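Local coordinates for protein cellulase (PDB 5E09) that probably hydrolyses internal beta-1,4 bonds of cellulose, as a halophilic family 5 glycoside hydrolase that also carries a family 46 carbohydrate-binding module, at residues I10-V14 / P217-A221; F277-T281 / N312-L316. One frame throughout, in Å; residues are numbered along the deposited sequence.

Interaction 1: I10-V14 / P217-A221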
loop_
_atom_site.group_PDB
_atom_site.type_symbol
_atom_site.label_atom_id
_atom_site.label_comp_id
_atom_site.label_asym_id
_atom_site.label_seq_id
_atom_site.Cartn_x
_atom_site.Cartn_y
_atom_site.Cartn_z
ATOM N N ILE A 10 20.012 20.091 0.178
ATOM C CA ILE A 10 19.366 18.895 0.699
ATOM C C ILE A 10 17.972 18.724 0.082
ATOM O O ILE A 10 17.512 17.598 -0.135
ATOM C CB ILE A 10 19.286 18.917 2.247
ATOM C CG1 ILE A 10 18.947 17.525 2.783
ATOM C CG2 ILE A 10 18.316 19.990 2.753
ATOM C CD1 ILE A 10 19.981 16.473 2.435
ATOM N N GLN A 11 17.319 19.839 -0.235
ATOM C CA GLN A 11 16.023 19.800 -0.899
ATOM C C GLN A 11 16.149 19.265 -2.326
ATOM O O GLN A 11 15.259 18.561 -2.821
ATOM C CB GLN A 11 15.383 21.189 -0.921
ATOM C CG GLN A 11 14.846 21.677 0.412
ATOM C CD GLN A 11 14.164 23.035 0.303
ATOM O OE1 GLN A 11 14.743 23.997 -0.210
ATOM N NE2 GLN A 11 12.925 23.118 0.784
ATOM N N SER A 12 17.255 19.605 -2.984
ATOM C CA SER A 12 17.518 19.142 -4.343
ATOM C C SER A 12 17.943 17.682 -4.331
ATOM O O SER A 12 17.575 16.904 -5.210
ATOM C CB SER A 12 18.595 20.004 -5.008
ATOM O OG SER A 12 18.131 21.328 -5.190
ATOM N N TYR A 13 18.745 17.336 -3.333
ATOM C CA TYR A 13 19.099 15.961 -3.035
ATOM C C TYR A 13 17.835 15.105 -2.943
ATOM O O TYR A 13 17.708 14.103 -3.646
ATOM C CB TYR A 13 19.901 15.910 -1.731
ATOM C CG TYR A 13 20.377 14.541 -1.287
ATOM C CD1 TYR A 13 19.554 13.710 -0.533
ATOM C CD2 TYR A 13 21.661 14.097 -1.579
ATOM C CE1 TYR A 13 19.982 12.472 -0.105
ATOM C CE2 TYR A 13 22.100 12.852 -1.156
ATOM C CZ TYR A 13 21.252 12.041 -0.416
ATOM O OH TYR A 13 21.661 10.797 0.029
ATOM N N VAL A 14 16.889 15.524 -2.103
ATOM C CA VAL A 14 15.667 14.750 -1.893
ATOM C C VAL A 14 14.766 14.743 -3.132
ATOM O O VAL A 14 14.167 13.715 -3.458
ATOM C CB VAL A 14 14.873 15.270 -0.669
ATOM C CG1 VAL A 14 13.447 14.714 -0.655
ATOM C CG2 VAL A 14 15.599 14.905 0.618
ATOM N N PRO A 217 22.282 20.975 8.421
ATOM C CA PRO A 217 21.685 21.251 7.108
ATOM C C PRO A 217 21.292 19.990 6.341
ATOM O O PRO A 217 20.503 20.073 5.403
ATOM C CB PRO A 217 22.804 21.991 6.375
ATOM C CG PRO A 217 24.050 21.394 6.945
ATOM C CD PRO A 217 23.746 21.166 8.406
ATOM N N ASN A 218 21.830 18.842 6.741
ATOM C CA ASN A 218 21.657 17.610 5.975
ATOM C C ASN A 218 20.715 16.607 6.629
ATOM O O ASN A 218 21.064 15.443 6.816
ATOM C CB ASN A 218 23.021 16.967 5.734
ATOM C CG ASN A 218 23.903 17.803 4.812
ATOM O OD1 ASN A 218 23.482 18.205 3.726
ATOM N ND2 ASN A 218 25.122 18.085 5.255
ATOM N N LEU A 219 19.514 17.066 6.964
ATOM C CA LEU A 219 18.539 16.235 7.655
ATOM C C LEU A 219 17.237 16.150 6.859
ATOM O O LEU A 219 16.821 17.113 6.218
ATOM C CB LEU A 219 18.275 16.781 9.063
ATOM C CG LEU A 219 19.446 16.779 10.060
ATOM C CD1 LEU A 219 19.025 17.376 11.395
ATOM C CD2 LEU A 219 20.007 15.385 10.265
ATOM N N ILE A 220 16.606 14.981 6.904
ATOM C CA ILE A 220 15.389 14.707 6.154
ATOM C C ILE A 220 14.330 14.115 7.071
ATOM O O ILE A 220 14.611 13.193 7.827
ATOM C CB ILE A 220 15.649 13.726 4.994
ATOM C CG1 ILE A 220 16.784 14.232 4.097
ATOM C CG2 ILE A 220 14.376 13.494 4.195
ATOM C CD1 ILE A 220 17.450 13.135 3.295
ATOM N N ALA A 221 13.117 14.650 7.015
ATOM C CA ALA A 221 12.005 14.101 7.779
ATOM C C ALA A 221 11.381 12.945 7.010
ATOM O O ALA A 221 11.297 12.997 5.787
ATOM C CB ALA A 221 10.968 15.181 8.065
#

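Interaction 2: F277-T281 / N312-L316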
loop_
_atom_site.group_PDB
_atom_site.type_symbol
_atom_site.label_atom_id
_atom_site.label_comp_id
_atom_site.label_asym_id
_atom_site.label_seq_id
_atom_site.Cartn_x
_atom_site.Cartn_y
_atom_site.Cartn_z
ATOM N N PHE A 277 -3.335 -4.480 1.280
ATOM C CA PHE A 277 -2.399 -5.259 0.469
ATOM C C PHE A 277 -1.674 -6.328 1.288
ATOM O O PHE A 277 -1.177 -7.306 0.730
ATOM C CB PHE A 277 -1.368 -4.348 -0.205
ATOM C CG PHE A 277 -1.916 -3.549 -1.358
ATOM C CD1 PHE A 277 -3.222 -3.727 -1.792
ATOM C CD2 PHE A 277 -1.119 -2.624 -2.012
ATOM C CE1 PHE A 277 -3.723 -2.992 -2.853
ATOM C CE2 PHE A 277 -1.616 -1.885 -3.075
ATOM C CZ PHE A 277 -2.921 -2.071 -3.496
ATOM N N ASP A 278 -1.602 -6.145 2.605
ATOM C CA ASP A 278 -0.992 -7.162 3.460
ATOM C C ASP A 278 -1.786 -8.469 3.381
ATOM O O ASP A 278 -1.216 -9.560 3.358
ATOM C CB ASP A 278 -0.891 -6.666 4.901
ATOM C CG ASP A 278 0.237 -5.665 5.086
ATOM O OD1 ASP A 278 1.171 -5.664 4.253
ATOM O OD2 ASP A 278 0.190 -4.880 6.058
ATOM N N THR A 279 -3.104 -8.351 3.316
ATOM C CA THR A 279 -3.940 -9.485 2.960
ATOM C C THR A 279 -3.691 -9.829 1.494
ATOM O O THR A 279 -3.089 -10.852 1.176
ATOM C CB THR A 279 -5.439 -9.184 3.184
ATOM O OG1 THR A 279 -5.644 -8.727 4.526
ATOM C CG2 THR A 279 -6.282 -10.426 2.933
ATOM N N SER A 280 -4.132 -8.949 0.603
ATOM C CA SER A 280 -3.992 -9.183 -0.828
ATOM C C SER A 280 -4.278 -7.930 -1.642
ATOM O O SER A 280 -4.980 -7.023 -1.199
ATOM C CB SER A 280 -4.931 -10.307 -1.284
ATOM O OG SER A 280 -5.010 -10.360 -2.698
ATOM N N THR A 281 -3.736 -7.898 -2.849
ATOM C CA THR A 281 -4.028 -6.835 -3.796
ATOM C C THR A 281 -5.512 -6.852 -4.195
ATOM O O THR A 281 -6.103 -5.808 -4.473
ATOM C CB THR A 281 -3.101 -6.964 -5.028
ATOM O OG1 THR A 281 -3.309 -8.247 -5.637
ATOM C CG2 THR A 281 -1.640 -6.797 -4.662
ATOM N N ASN A 312 6.603 -5.703 -0.879
ATOM C CA ASN A 312 7.041 -6.855 -0.090
ATOM C C ASN A 312 7.285 -8.092 -0.949
ATOM O O ASN A 312 7.527 -9.182 -0.427
ATOM C CB ASN A 312 6.015 -7.180 1.009
ATOM C CG ASN A 312 4.636 -7.552 0.457
ATOM O OD1 ASN A 312 4.487 -7.907 -0.715
ATOM N ND2 ASN A 312 3.622 -7.482 1.316
ATOM N N GLY A 313 7.201 -7.913 -2.265
ATOM C CA GLY A 313 7.294 -9.016 -3.203
ATOM C C GLY A 313 6.042 -9.166 -4.052
ATOM O O GLY A 313 6.025 -9.932 -5.017
ATOM N N GLN A 314 4.997 -8.419 -3.701
ATOM C CA GLN A 314 3.682 -8.582 -4.317
ATOM C C GLN A 314 3.419 -7.667 -5.513
ATOM O O GLN A 314 2.391 -7.802 -6.175
ATOM C CB GLN A 314 2.585 -8.350 -3.272
ATOM C CG GLN A 314 2.343 -6.888 -2.928
ATOM C CD GLN A 314 1.369 -6.702 -1.768
ATOM O OE1 GLN A 314 1.532 -5.800 -0.945
ATOM N NE2 GLN A 314 0.353 -7.555 -1.703
ATOM N N HIS A 315 4.322 -6.732 -5.792
ATOM C CA HIS A 315 4.117 -5.832 -6.928
ATOM C C HIS A 315 5.025 -6.184 -8.099
ATOM O O HIS A 315 4.544 -6.460 -9.196
ATOM C CB HIS A 315 4.323 -4.374 -6.511
ATOM C CG HIS A 315 3.305 -3.880 -5.539
ATOM N ND1 HIS A 315 1.952 -4.154 -5.668
ATOM C CD2 HIS A 315 3.421 -3.143 -4.409
ATOM C CE1 HIS A 315 1.296 -3.601 -4.673
ATOM N NE2 HIS A 315 2.167 -2.979 -3.886
ATOM N N LEU A 316 6.335 -6.155 -7.877
ATOM C CA LEU A 316 7.266 -6.647 -8.881
ATOM C C LEU A 316 7.457 -8.144 -8.687
ATOM O O LEU A 316 7.829 -8.588 -7.603
ATOM C CB LEU A 316 8.612 -5.929 -8.794
ATOM C CG LEU A 316 9.643 -6.333 -9.856
ATOM C CD1 LEU A 316 9.315 -5.710 -11.206
ATOM C CD2 LEU A 316 11.045 -5.957 -9.427
HETATM O O HOH W 1 1.432 -4.696 1.740
HETATM O O HOH W 2 1.084 -9.653 1.276
HETATM O O HOH W 3 3.939 -6.399 4.376
HETATM O O HOH W 4 -1.289 -9.566 -3.424
#

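Interaction 1: I10-V14 / P217-A221
I10 and V14, one turn apart on helix 9-15, bring their aliphatic branches against I220 and the backbone leading into strand 219-225. No hydrogen bond crosses between the two segments, and branched aliphatic residues suit a helix laid over the end of a beta barrel. With CG1 of I10 anti to the backbone N (chi1 -165°), the turn at chi2 (61°) brings CD1 beside N218, 4.1 Å from N218 CA, while I10 CG2 rests on the carbonyl oxygen of P217 at 3.4 Å. The CG1 atoms of I10 and I220 stand 4.2 Å apart. V14 and I220 run past each other in opposite directions, V14 CG2 lying 3.7 Å from I220 CD1. The Y13 ring comes obliquely to that same methyl and sends its hydroxyl on to the backbone oxygen of H140. An alanine at I10 would remove both branches and is likely to open a gap over P217 and N218, leaving I220 CG1 with less cover from the helix. The axes of the short segments 10-14 and 219-221 cross at -53°, 9.5 Å apart; V14 and I220 both also touch V268 of strand 267-272, while I220 pairs through its backbone with strand 190-193.

Interaction 2: F277-T281 / N312-L316
F277-T281 and N312-L316 face each other as irregular loops, their backbones well apart, with T281 CA and Q314 CA 7.9 Å from one another, so side chains and water must bridge the space. Both loops leave the C-terminal ends of neighbouring strands, 267-272 and 306-311, of the (beta/alpha)8 TIM barrel, the end at which this fold carries its active site.

Q314 is the main bridge. Its chain is extended beyond CG, long enough to take the amide to the opposite loop, where NE2 donates to the carbonyl oxygen of F277 at 2.9 Å. The bond is nearly straight at the hydrogen (165°) and the acceptor lies close to the amide plane, although the donor is tilted 30° from the plane of the F277 carbonyl. The same nitrogen also gives a hydrogen bond to a water that accepts from T281 N, and it passes 3.6 Å from T281 CG2. With two bonds on NE2 and a water donating to OE1, the rotation of the amide is well fixed.

The F277 ring stands steeply to that amide, their planes 76° apart. On its other contact, F277 CD2 comes to the edge of the H315 ring, 3.7 Å from H315 CE1, while CG of Q314 covers one face of the imidazole. A phenylalanine suits this buried place, its apolar ring meeting both the imidazole edge and F293 of helix 286-302.

At the solvent-bearing margin, D278 and N312 meet through water. One water donates to D278 OD1 and accepts from N312 ND2, and another, donating to both carboxylate and amide, joins D278 OD1 at 2.7 Å to Q314 OE1 at 2.9 Å.

From the N terminus, helix 9-15 comes first and meets the start of strand 219-225, so interaction 1 closes a loop of about two hundred residues that takes in the first five barrel strands. The chain then continues through strand 267-272 to residues 277-281, and interaction 2 closes a much shorter loop, enclosing helix 286-302 and strand 306-311. The two loops follow in series, neither nested nor crossed. The centres of interactions 1 and 2 lie about 30 Å apart, and the nearest atoms of interactions 1 and 2 about 20 Å apart. Interaction 1 ties the N-terminal helix to the barrel where its strands begin, whereas interaction 2 joins the loops following the last two strands.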